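Local coordinates for epidermin biosynthesis protein EpiD (Staphylococcus aureus, PDB 3QJG), which binds flavin mononucleotide and probably catalyses the oxidative decarboxylation of the C-terminal cysteine of the epidermin precursor peptide, at residues A[7-12]-A[71-76]; A[96-101]-A[105-110]; A[23-28]-A[35-40]. All coordinates share one frame; numbering follows the deposited sequence.

Contact 1 (A[7-12]-A[71-76])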
loop_
_atom_site.group_PDB
_atom_site.type_symbol
_atom_site.label_atom_id
_atom_site.label_comp_id
_atom_site.label_asym_id
_atom_site.label_seq_id
_atom_site.Cartn_x
_atom_site.Cartn_y
_atom_site.Cartn_z
ATOM N N ASN A 7 -40.520 -4.328 -11.502
ATOM C CA ASN A 7 -39.311 -3.893 -10.807
ATOM C C ASN A 7 -39.003 -2.456 -11.082
ATOM O O ASN A 7 -39.146 -1.980 -12.240
ATOM C CB ASN A 7 -38.128 -4.687 -11.266
ATOM C CG ASN A 7 -38.289 -6.173 -11.041
ATOM O OD1 ASN A 7 -38.886 -6.622 -10.054
ATOM N ND2 ASN A 7 -37.739 -6.941 -11.955
ATOM N N VAL A 8 -38.536 -1.744 -10.060
ATOM C CA VAL A 8 -38.153 -0.333 -10.286
ATOM C C VAL A 8 -36.681 -0.216 -9.924
ATOM O O VAL A 8 -36.207 -0.937 -9.060
ATOM C CB VAL A 8 -38.965 0.641 -9.439
ATOM C CG1 VAL A 8 -38.823 0.276 -7.939
ATOM C CG2 VAL A 8 -38.515 2.097 -9.724
ATOM N N LEU A 9 -35.962 0.640 -10.623
ATOM C CA LEU A 9 -34.596 0.893 -10.299
ATOM C C LEU A 9 -34.537 2.335 -9.864
ATOM O O LEU A 9 -35.058 3.210 -10.584
ATOM C CB LEU A 9 -33.681 0.640 -11.508
ATOM C CG LEU A 9 -32.197 1.029 -11.411
ATOM C CD1 LEU A 9 -31.458 0.236 -10.271
ATOM C CD2 LEU A 9 -31.528 0.822 -12.798
ATOM N N ILE A 10 -33.910 2.589 -8.699
ATOM C CA ILE A 10 -33.660 3.958 -8.268
ATOM C C ILE A 10 -32.241 4.337 -8.598
ATOM O O ILE A 10 -31.324 3.667 -8.199
ATOM C CB ILE A 10 -33.854 4.147 -6.754
ATOM C CG1 ILE A 10 -35.265 3.752 -6.330
ATOM C CG2 ILE A 10 -33.563 5.592 -6.337
ATOM C CD1 ILE A 10 -35.348 3.324 -4.836
ATOM N N CYS A 11 -32.078 5.428 -9.321
ATOM C CA CYS A 11 -30.774 5.975 -9.627
ATOM C C CYS A 11 -30.480 7.152 -8.693
ATOM O O CYS A 11 -31.163 8.125 -8.746
ATOM C CB CYS A 11 -30.742 6.381 -11.106
ATOM S SG CYS A 11 -31.122 4.961 -12.217
ATOM N N LEU A 12 -29.465 7.050 -7.839
ATOM C CA LEU A 12 -29.130 8.103 -6.871
ATOM C C LEU A 12 -28.019 8.988 -7.413
ATOM O O LEU A 12 -27.035 8.486 -7.852
ATOM C CB LEU A 12 -28.548 7.493 -5.613
ATOM C CG LEU A 12 -29.406 6.569 -4.813
ATOM C CD1 LEU A 12 -28.609 6.012 -3.685
ATOM C CD2 LEU A 12 -30.596 7.397 -4.390
ATOM N N VAL A 71 -27.761 -2.920 -20.647
ATOM C CA VAL A 71 -28.926 -3.413 -21.340
ATOM C C VAL A 71 -29.657 -4.444 -20.464
ATOM O O VAL A 71 -30.907 -4.406 -20.301
ATOM C CB VAL A 71 -28.559 -4.029 -22.729
ATOM C CG1 VAL A 71 -29.819 -4.694 -23.341
ATOM C CG2 VAL A 71 -27.948 -2.905 -23.714
ATOM N N ASP A 72 -28.904 -5.355 -19.870
ATOM C CA ASP A 72 -29.566 -6.381 -19.054
ATOM C C ASP A 72 -30.260 -5.786 -17.803
ATOM O O ASP A 72 -31.347 -6.172 -17.442
ATOM C CB ASP A 72 -28.571 -7.392 -18.607
ATOM C CG ASP A 72 -28.077 -8.276 -19.728
ATOM O OD1 ASP A 72 -28.580 -8.224 -20.871
ATOM O OD2 ASP A 72 -27.153 -9.070 -19.415
ATOM N N ILE A 73 -29.594 -4.833 -17.155
ATOM C CA ILE A 73 -30.161 -4.126 -16.034
ATOM C C ILE A 73 -31.417 -3.378 -16.472
ATOM O O ILE A 73 -32.426 -3.535 -15.824
ATOM C CB ILE A 73 -29.128 -3.189 -15.346
ATOM C CG1 ILE A 73 -28.050 -4.020 -14.648
ATOM C CG2 ILE A 73 -29.824 -2.308 -14.330
ATOM C CD1 ILE A 73 -26.862 -3.241 -14.123
ATOM N N ALA A 74 -31.358 -2.549 -17.528
ATOM C CA ALA A 74 -32.525 -1.805 -17.967
ATOM C C ALA A 74 -33.708 -2.735 -18.246
ATOM O O ALA A 74 -34.810 -2.466 -17.766
ATOM C CB ALA A 74 -32.218 -0.873 -19.213
ATOM N N ASN A 75 -33.478 -3.855 -18.945
ATOM C CA ASN A 75 -34.561 -4.784 -19.339
ATOM C C ASN A 75 -35.223 -5.502 -18.188
ATOM O O ASN A 75 -36.335 -6.003 -18.319
ATOM C CB ASN A 75 -34.039 -5.894 -20.253
ATOM C CG ASN A 75 -33.558 -5.385 -21.574
ATOM O OD1 ASN A 75 -33.789 -4.201 -21.969
ATOM N ND2 ASN A 75 -32.864 -6.257 -22.285
ATOM N N LYS A 76 -34.500 -5.607 -17.090
ATOM C CA LYS A 76 -35.034 -6.186 -15.854
ATOM C C LYS A 76 -36.027 -5.217 -15.147
ATOM O O LYS A 76 -36.733 -5.598 -14.216
ATOM C CB LYS A 76 -33.826 -6.470 -14.953
ATOM C CG LYS A 76 -34.109 -7.215 -13.690
ATOM C CD LYS A 76 -32.828 -7.456 -12.961
ATOM C CE LYS A 76 -33.085 -7.513 -11.480
ATOM N NZ LYS A 76 -33.443 -8.853 -11.032
#
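The flat carboxamide of Asn7 meets the backbone carbonyl of Lys76 at its edge: ND2 donates to Lys76 O at 2.8 Å, and the acceptor lies only 7° out of the amide plane. The bond is close to straight, with an N-H...O angle of 168°, and it arrives nearly along the C=O axis of Lys76. At the other end of the same amide, OD1 accepts from the backbone N of Glu34, so a donor and an acceptor hold the group at both ends and fix its rotation. CB of Asn7 also comes within 3.4 Å of Lys76 O, and the methylene CG of Lys76 passes 4.0 Å from Asn7 ND2. The lysine chain carries on past the amide, bends at its last torsion and delivers NZ to a salt bridge with Glu34. Asn7 and Lys76 thus both converge on Glu34, at the start of the neighbouring strand. In the Rossmann-like alpha/beta fold of this flavoprotein family, strand 7-12 is an inner strand flanked in parallel by 34-39 and 79-85; here it packs against helix 70-75, which leads on to strand 79-85. Farther along, the contact turns apolar. CG of Leu9 stands anti to the backbone N (chi1 172°), which carries its CD2 methyl out to CG2 of Ile73 at 3.9 Å; the two side chains cross at a slant. Ile105 of helix 101-107 packs against both. On the helix, Asp72 forms a salt bridge with Lys160 of a second subunit.

Contact 2 (A[96-101]-A[105-110]). With FMN (flavin mononucleotide), chain P.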
loop_
_atom_site.group_PDB
_atom_site.type_symbol
_atom_site.label_atom_id
_atom_site.label_comp_id
_atom_site.label_asym_id
_atom_site.label_seq_id
_atom_site.Cartn_x
_atom_site.Cartn_y
_atom_site.Cartn_z
ATOM N N GLY A 96 -26.983 12.633 -24.174
ATOM C CA GLY A 96 -26.596 11.276 -24.503
ATOM C C GLY A 96 -25.260 10.884 -23.968
ATOM O O GLY A 96 -24.713 9.850 -24.378
ATOM N N ILE A 97 -24.775 11.624 -22.979
ATOM C CA ILE A 97 -23.461 11.426 -22.363
ATOM C C ILE A 97 -23.707 10.307 -21.354
ATOM O O ILE A 97 -24.560 10.451 -20.486
ATOM C CB ILE A 97 -23.001 12.699 -21.637
ATOM C CG1 ILE A 97 -22.956 13.891 -22.605
ATOM C CG2 ILE A 97 -21.582 12.553 -21.026
ATOM C CD1 ILE A 97 -22.613 13.528 -23.978
ATOM N N CYS A 98 -23.038 9.188 -21.513
ATOM C CA CYS A 98 -23.161 8.077 -20.577
ATOM C C CYS A 98 -21.780 7.584 -20.216
ATOM O O CYS A 98 -21.356 6.544 -20.708
ATOM C CB CYS A 98 -24.026 6.967 -21.173
ATOM S SG CYS A 98 -23.976 6.684 -22.923
ATOM N N ASP A 99 -21.098 8.302 -19.306
ATOM C CA ASP A 99 -19.733 7.920 -18.897
ATOM C C ASP A 99 -19.644 7.120 -17.587
ATOM O O ASP A 99 -18.515 6.837 -17.136
ATOM C CB ASP A 99 -18.677 9.061 -19.003
ATOM C CG ASP A 99 -19.094 10.361 -18.358
ATOM O OD1 ASP A 99 -19.998 10.281 -17.514
ATOM O OD2 ASP A 99 -18.516 11.487 -18.720
ATOM N N ASN A 100 -20.817 6.739 -17.037
ATOM C CA ASN A 100 -20.914 5.732 -15.969
ATOM C C ASN A 100 -22.075 4.764 -16.119
ATOM O O ASN A 100 -22.871 4.935 -17.004
ATOM C CB ASN A 100 -20.954 6.394 -14.632
ATOM C CG ASN A 100 -22.146 7.315 -14.440
ATOM O OD1 ASN A 100 -23.288 6.997 -14.807
ATOM N ND2 ASN A 100 -21.894 8.455 -13.767
ATOM N N LEU A 101 -22.199 3.756 -15.244
ATOM C CA LEU A 101 -23.192 2.752 -15.462
ATOM C C LEU A 101 -24.642 3.323 -15.366
ATOM O O LEU A 101 -25.512 3.026 -16.174
ATOM C CB LEU A 101 -22.954 1.588 -14.445
ATOM C CG LEU A 101 -23.976 0.505 -14.611
ATOM C CD1 LEU A 101 -24.001 0.029 -16.127
ATOM C CD2 LEU A 101 -23.676 -0.666 -13.499
ATOM N N ILE A 105 -27.440 3.105 -18.414
ATOM C CA ILE A 105 -28.738 2.565 -18.150
ATOM C C ILE A 105 -29.869 3.503 -18.564
ATOM O O ILE A 105 -30.762 3.051 -19.278
ATOM C CB ILE A 105 -28.910 2.139 -16.702
ATOM C CG1 ILE A 105 -27.942 1.014 -16.371
ATOM C CG2 ILE A 105 -30.323 1.561 -16.469
ATOM C CD1 ILE A 105 -27.775 0.751 -14.837
ATOM N N CYS A 106 -29.764 4.805 -18.251
ATOM C CA CYS A 106 -30.846 5.753 -18.548
ATOM C C CYS A 106 -30.924 6.084 -20.059
ATOM O O CYS A 106 -32.010 6.239 -20.654
ATOM C CB CYS A 106 -30.733 7.021 -17.656
ATOM S SG CYS A 106 -30.897 6.645 -15.864
ATOM N N HIS A 107 -29.760 6.162 -20.680
ATOM C CA HIS A 107 -29.650 6.299 -22.128
ATOM C C HIS A 107 -30.368 5.179 -22.907
ATOM O O HIS A 107 -30.932 5.406 -23.952
ATOM C CB HIS A 107 -28.178 6.307 -22.502
ATOM C CG HIS A 107 -27.919 6.646 -23.914
ATOM N ND1 HIS A 107 -28.167 7.901 -24.421
ATOM C CD2 HIS A 107 -27.458 5.901 -24.946
ATOM C CE1 HIS A 107 -27.833 7.925 -25.698
ATOM N NE2 HIS A 107 -27.389 6.726 -26.038
ATOM N N THR A 108 -30.396 3.985 -22.361
ATOM C CA THR A 108 -30.930 2.830 -23.021
ATOM C C THR A 108 -32.474 2.704 -22.838
ATOM O O THR A 108 -33.121 1.811 -23.426
ATOM C CB THR A 108 -30.189 1.599 -22.462
ATOM O OG1 THR A 108 -28.766 1.807 -22.597
ATOM C CG2 THR A 108 -30.599 0.294 -23.180
ATOM N N ALA A 109 -33.068 3.583 -22.028
ATOM C CA ALA A 109 -34.406 3.272 -21.517
ATOM C C ALA A 109 -35.272 4.495 -21.239
ATOM O O ALA A 109 -35.996 4.537 -20.247
ATOM C CB ALA A 109 -34.260 2.450 -20.304
ATOM N N PHE A 110 -35.174 5.513 -22.120
ATOM C CA PHE A 110 -35.918 6.741 -21.969
ATOM C C PHE A 110 -37.430 6.562 -21.748
ATOM O O PHE A 110 -38.018 7.249 -20.917
ATOM C CB PHE A 110 -35.767 7.558 -23.246
ATOM C CG PHE A 110 -34.622 8.483 -23.262
ATOM C CD1 PHE A 110 -33.530 8.281 -22.496
ATOM C CD2 PHE A 110 -34.628 9.612 -24.144
ATOM C CE1 PHE A 110 -32.480 9.127 -22.493
ATOM C CE2 PHE A 110 -33.562 10.459 -24.147
ATOM C CZ PHE A 110 -32.493 10.249 -23.351
HETATM N N1 FMN P . -21.642 0.855 -24.925
HETATM C C2 FMN P . -21.830 1.119 -26.262
HETATM O O2 FMN P . -22.139 2.274 -26.713
HETATM N N3 FMN P . -21.607 0.074 -27.127
HETATM C C4 FMN P . -21.281 -1.196 -26.702
HETATM O O4 FMN P . -21.158 -2.070 -27.565
HETATM C C4A FMN P . -21.115 -1.443 -25.351
HETATM N N5 FMN P . -20.806 -2.710 -24.848
HETATM C C5A FMN P . -20.603 -2.914 -23.485
HETATM C C6 FMN P . -20.267 -4.171 -22.977
HETATM C C7 FMN P . -20.060 -4.371 -21.599
HETATM C C7M FMN P . -19.704 -5.742 -21.042
HETATM C C8 FMN P . -20.219 -3.280 -20.737
HETATM C C8M FMN P . -20.006 -3.400 -19.244
HETATM C C9 FMN P . -20.551 -2.029 -21.244
HETATM C C9A FMN P . -20.754 -1.846 -22.612
HETATM N N10 FMN P . -21.106 -0.596 -23.103
HETATM C C10 FMN P . -21.277 -0.389 -24.465
HETATM C "C1'" FMN P . -21.283 0.558 -22.218
HETATM C "C2'" FMN P . -20.093 1.506 -22.278
HETATM O "O2'" FMN P . -18.854 0.921 -21.959
HETATM C "C3'" FMN P . -20.348 2.613 -21.284
HETATM O "O3'" FMN P . -21.428 3.448 -21.673
HETATM C "C4'" FMN P . -19.065 3.458 -21.086
HETATM O "O4'" FMN P . -19.353 4.529 -20.258
HETATM C "C5'" FMN P . -18.538 3.981 -22.363
HETATM O "O5'" FMN P . -17.442 4.811 -22.090
HETATM P P FMN P . -16.445 5.263 -23.263
HETATM O O1P FMN P . -15.575 6.482 -22.767
HETATM O O2P FMN P . -17.293 5.567 -24.406
HETATM O O3P FMN P . -15.640 4.088 -23.715
#
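Cys98 puts its sulfur over one face of the His107 imidazole, 4.3 Å from the ring centroid and 24° off the normal, displaced toward the CG-CD2 side of the ring. On the ND1-CE1 side Gly96 comes in, its CA 3.7 Å from His107 ND1 and its O over the same face as the sulfur. At the opposite end of the contact, Leu101 O accepts from Ile105 N at 3.0 Å, a first-turn helical bond, while CG of Leu101 meets CD1 of Ile105 at 3.8 Å. Gly96, with its positive phi, ends the preceding helix in a Schellman motif, and Asn100 is the N-cap of helix 101-107, its OD1 accepting from Leu103 N. The linker between these two helix ends carries part of the flavin site: Cys98 O accepts from two of the ribityl hydroxyls of the FMN, O4' at 2.9 Å and O3' at 3.2 Å. The sulfur of this residue faces the histidine, while its carbonyl holds the cofactor chain. Farther out, the second subunit fixes both partners: its Ser87 OG hydrogen-bonds His107 NE2, its Asn88 OD1 accepts from Cys98 N, and its Thr86 and Ser40 bind the same FMN, which lies between subunits.

Contact 3 (A[23-28]-A[35-40]). With FMN (flavin mononucleotide), chain M.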
loop_
_atom_site.group_PDB
_atom_site.type_symbol
_atom_site.label_atom_id
_atom_site.label_comp_id
_atom_site.label_asym_id
_atom_site.label_seq_id
_atom_site.Cartn_x
_atom_site.Cartn_y
_atom_site.Cartn_z
ATOM N N HIS A 23 -36.167 5.567 2.865
ATOM C CA HIS A 23 -37.612 5.822 3.017
ATOM C C HIS A 23 -38.363 5.527 1.715
ATOM O O HIS A 23 -39.415 4.911 1.740
ATOM C CB HIS A 23 -37.898 7.289 3.441
ATOM C CG HIS A 23 -37.122 7.734 4.644
ATOM N ND1 HIS A 23 -37.117 7.021 5.829
ATOM C CD2 HIS A 23 -36.317 8.812 4.844
ATOM C CE1 HIS A 23 -36.339 7.640 6.703
ATOM N NE2 HIS A 23 -35.836 8.727 6.129
ATOM N N TYR A 24 -37.810 5.984 0.590
ATOM C CA TYR A 24 -38.409 5.761 -0.707
ATOM C C TYR A 24 -38.375 4.274 -1.064
ATOM O O TYR A 24 -39.355 3.698 -1.549
ATOM C CB TYR A 24 -37.666 6.578 -1.750
ATOM C CG TYR A 24 -37.808 8.074 -1.581
ATOM C CD1 TYR A 24 -38.679 8.807 -2.378
ATOM C CD2 TYR A 24 -37.042 8.766 -0.663
ATOM C CE1 TYR A 24 -38.779 10.168 -2.252
ATOM C CE2 TYR A 24 -37.158 10.137 -0.515
ATOM C CZ TYR A 24 -38.017 10.841 -1.322
ATOM O OH TYR A 24 -38.115 12.216 -1.166
ATOM N N ILE A 25 -37.254 3.626 -0.786
ATOM C CA ILE A 25 -37.176 2.185 -1.015
ATOM C C ILE A 25 -38.256 1.470 -0.210
ATOM O O ILE A 25 -38.975 0.626 -0.744
ATOM C CB ILE A 25 -35.825 1.596 -0.614
ATOM C CG1 ILE A 25 -34.703 2.205 -1.474
ATOM C CG2 ILE A 25 -35.885 0.078 -0.726
ATOM C CD1 ILE A 25 -33.291 1.925 -0.925
ATOM N N ILE A 26 -38.394 1.822 1.066
ATOM C CA ILE A 26 -39.357 1.118 1.908
ATOM C C ILE A 26 -40.766 1.221 1.298
ATOM O O ILE A 26 -41.560 0.241 1.331
ATOM C CB ILE A 26 -39.327 1.638 3.392
ATOM C CG1 ILE A 26 -38.062 1.141 4.121
ATOM C CG2 ILE A 26 -40.578 1.190 4.195
ATOM C CD1 ILE A 26 -38.189 1.165 5.684
ATOM N N GLU A 27 -41.084 2.398 0.776
ATOM C CA GLU A 27 -42.407 2.682 0.259
ATOM C C GLU A 27 -42.650 2.092 -1.138
ATOM O O GLU A 27 -43.740 1.681 -1.439
ATOM C CB GLU A 27 -42.677 4.208 0.256
ATOM C CG GLU A 27 -42.754 4.883 1.649
ATOM C CD GLU A 27 -43.611 4.112 2.692
ATOM O OE1 GLU A 27 -43.065 3.707 3.749
ATOM O OE2 GLU A 27 -44.828 3.930 2.456
ATOM N N LEU A 28 -41.629 2.110 -2.001
ATOM C CA LEU A 28 -41.700 1.479 -3.315
ATOM C C LEU A 28 -41.883 -0.042 -3.206
ATOM O O LEU A 28 -42.557 -0.632 -4.045
ATOM C CB LEU A 28 -40.494 1.878 -4.117
ATOM C CG LEU A 28 -40.584 3.337 -4.587
ATOM C CD1 LEU A 28 -39.224 3.872 -4.992
ATOM C CD2 LEU A 28 -41.524 3.429 -5.743
ATOM N N VAL A 35 -37.003 -3.648 -5.580
ATOM C CA VAL A 35 -36.589 -2.242 -5.678
ATOM C C VAL A 35 -35.074 -2.303 -5.583
ATOM O O VAL A 35 -34.545 -2.753 -4.574
ATOM C CB VAL A 35 -37.137 -1.373 -4.528
ATOM C CG1 VAL A 35 -36.527 0.038 -4.614
ATOM C CG2 VAL A 35 -38.689 -1.322 -4.545
ATOM N N ASN A 36 -34.396 -1.864 -6.639
ATOM C CA ASN A 36 -32.950 -1.956 -6.802
ATOM C C ASN A 36 -32.380 -0.573 -6.911
ATOM O O ASN A 36 -33.109 0.371 -7.215
ATOM C CB ASN A 36 -32.609 -2.700 -8.111
ATOM C CG ASN A 36 -33.135 -4.142 -8.085
ATOM O OD1 ASN A 36 -33.019 -4.770 -7.070
ATOM N ND2 ASN A 36 -33.747 -4.634 -9.194
ATOM N N VAL A 37 -31.076 -0.458 -6.675
ATOM C CA VAL A 37 -30.466 0.824 -6.567
ATOM C C VAL A 37 -29.137 0.833 -7.222
ATOM O O VAL A 37 -28.425 -0.163 -7.140
ATOM C CB VAL A 37 -30.293 1.182 -5.079
ATOM C CG1 VAL A 37 -29.685 2.561 -4.942
ATOM C CG2 VAL A 37 -31.646 1.152 -4.410
ATOM N N ILE A 38 -28.826 1.966 -7.850
ATOM C CA ILE A 38 -27.516 2.270 -8.363
ATOM C C ILE A 38 -27.193 3.733 -8.074
ATOM O O ILE A 38 -28.081 4.553 -8.156
ATOM C CB ILE A 38 -27.423 2.053 -9.925
ATOM C CG1 ILE A 38 -25.988 2.233 -10.440
ATOM C CG2 ILE A 38 -28.421 2.960 -10.706
ATOM C CD1 ILE A 38 -25.800 1.845 -11.960
ATOM N N ALA A 39 -25.944 4.053 -7.772
ATOM C CA ALA A 39 -25.514 5.467 -7.611
ATOM C C ALA A 39 -24.647 5.921 -8.736
ATOM O O ALA A 39 -23.933 5.103 -9.301
ATOM C CB ALA A 39 -24.759 5.638 -6.360
ATOM N N SER A 40 -24.606 7.241 -8.965
ATOM C CA SER A 40 -23.669 7.850 -9.865
ATOM C C SER A 40 -22.283 7.765 -9.242
ATOM O O SER A 40 -22.141 7.340 -8.077
ATOM C CB SER A 40 -23.997 9.352 -10.065
ATOM O OG SER A 40 -23.878 10.091 -8.841
HETATM N N1 FMN M . -25.901 18.964 -7.248
HETATM C C2 FMN M . -27.219 18.952 -7.626
HETATM O O2 FMN M . -27.508 19.070 -8.811
HETATM N N3 FMN M . -28.203 18.851 -6.696
HETATM C C4 FMN M . -27.909 18.753 -5.371
HETATM O O4 FMN M . -28.852 18.682 -4.619
HETATM C C4A FMN M . -26.584 18.773 -4.943
HETATM N N5 FMN M . -26.232 18.667 -3.613
HETATM C C5A FMN M . -24.921 18.627 -3.261
HETATM C C6 FMN M . -24.573 18.572 -1.918
HETATM C C7 FMN M . -23.242 18.534 -1.557
HETATM C C7M FMN M . -22.811 18.437 -0.123
HETATM C C8 FMN M . -22.258 18.582 -2.552
HETATM C C8M FMN M . -20.784 18.602 -2.224
HETATM C C9 FMN M . -22.602 18.690 -3.884
HETATM C C9A FMN M . -23.938 18.713 -4.254
HETATM N N10 FMN M . -24.276 18.845 -5.600
HETATM C C10 FMN M . -25.588 18.864 -5.924
HETATM C "C1'" FMN M . -23.274 18.939 -6.722
HETATM C "C2'" FMN M . -23.157 17.605 -7.455
HETATM O "O2'" FMN M . -22.927 16.540 -6.514
HETATM C "C3'" FMN M . -22.097 17.783 -8.479
HETATM O "O3'" FMN M . -22.486 18.751 -9.483
HETATM C "C4'" FMN M . -21.737 16.451 -9.136
HETATM O "O4'" FMN M . -20.826 16.656 -10.203
HETATM C "C5'" FMN M . -22.907 15.767 -9.763
HETATM O "O5'" FMN M . -22.455 14.472 -10.113
HETATM P P FMN M . -23.490 13.295 -10.473
HETATM O O1P FMN M . -22.735 12.299 -11.296
HETATM O O2P FMN M . -24.636 13.884 -11.230
HETATM O O3P FMN M . -23.961 12.459 -9.358
#
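Val35 reaches across from strand 34-39 to helix 21-28, its CB directed at the helix and its two methyls dividing the work. CG1, anti to the backbone N (chi1 173°), goes to CG2 of Ile25 at 3.9 Å. CG2, on the other branch, settles against the last turn of the segment, 3.7 Å from both CB and the carbonyl carbon of Leu28. Two residues on, Val37 points the same way, and its CG2 meets CD1 of Ile25 at 3.9 Å, the side chains crossing at about a right angle. Ile25 therefore spans two successive inward positions of the strand. Helix and strand segments run nearly antiparallel, at 152° with axes 9.0 Å apart, as expected in the beta-alpha-beta unit of strand 7-12, helix 21-28 and strand 34-39. Around this core, Ile10 of the adjoining strand 7-12 packs on both Ile25 and Val35, and Leu172 of helix 168-174 covers Leu28. Just past the strand's C-terminal end, Ser40 OG donates to phosphate oxygen O3P of the FMN, modelled so short that the exact length is doubtful. Across the two segments aliphatic groups meet with no hydrogen bond, so shape and exclusion of water hold them, and the cofactor's phosphate is met at the strand's end, by Ser40.

Along the chain, contact 3 comes between the two segments of contact 1, and contact 2 follows both. Contacts 1 and 3 share the parallel part of the mixed sheet: strands 7-12 and 34-39 are neighbours, joined by probable hydrogen bonds such as Ile10 N to Asn36 O. The centres of contacts 1 and 3 lie about 11 Å apart, as do those of contacts 1 and 2. Helix 101-107 ties the set together, Cys106 packing on Cys11, and Leu101 and Ile105 meeting Ile38, although the centres of contacts 2 and 3 are about 18 Å apart. Each FMN site draws on more than one subunit, Ser40 and Cys98 reaching a given cofactor from different chains, which suggests that a complete cofactor site needs the assembly.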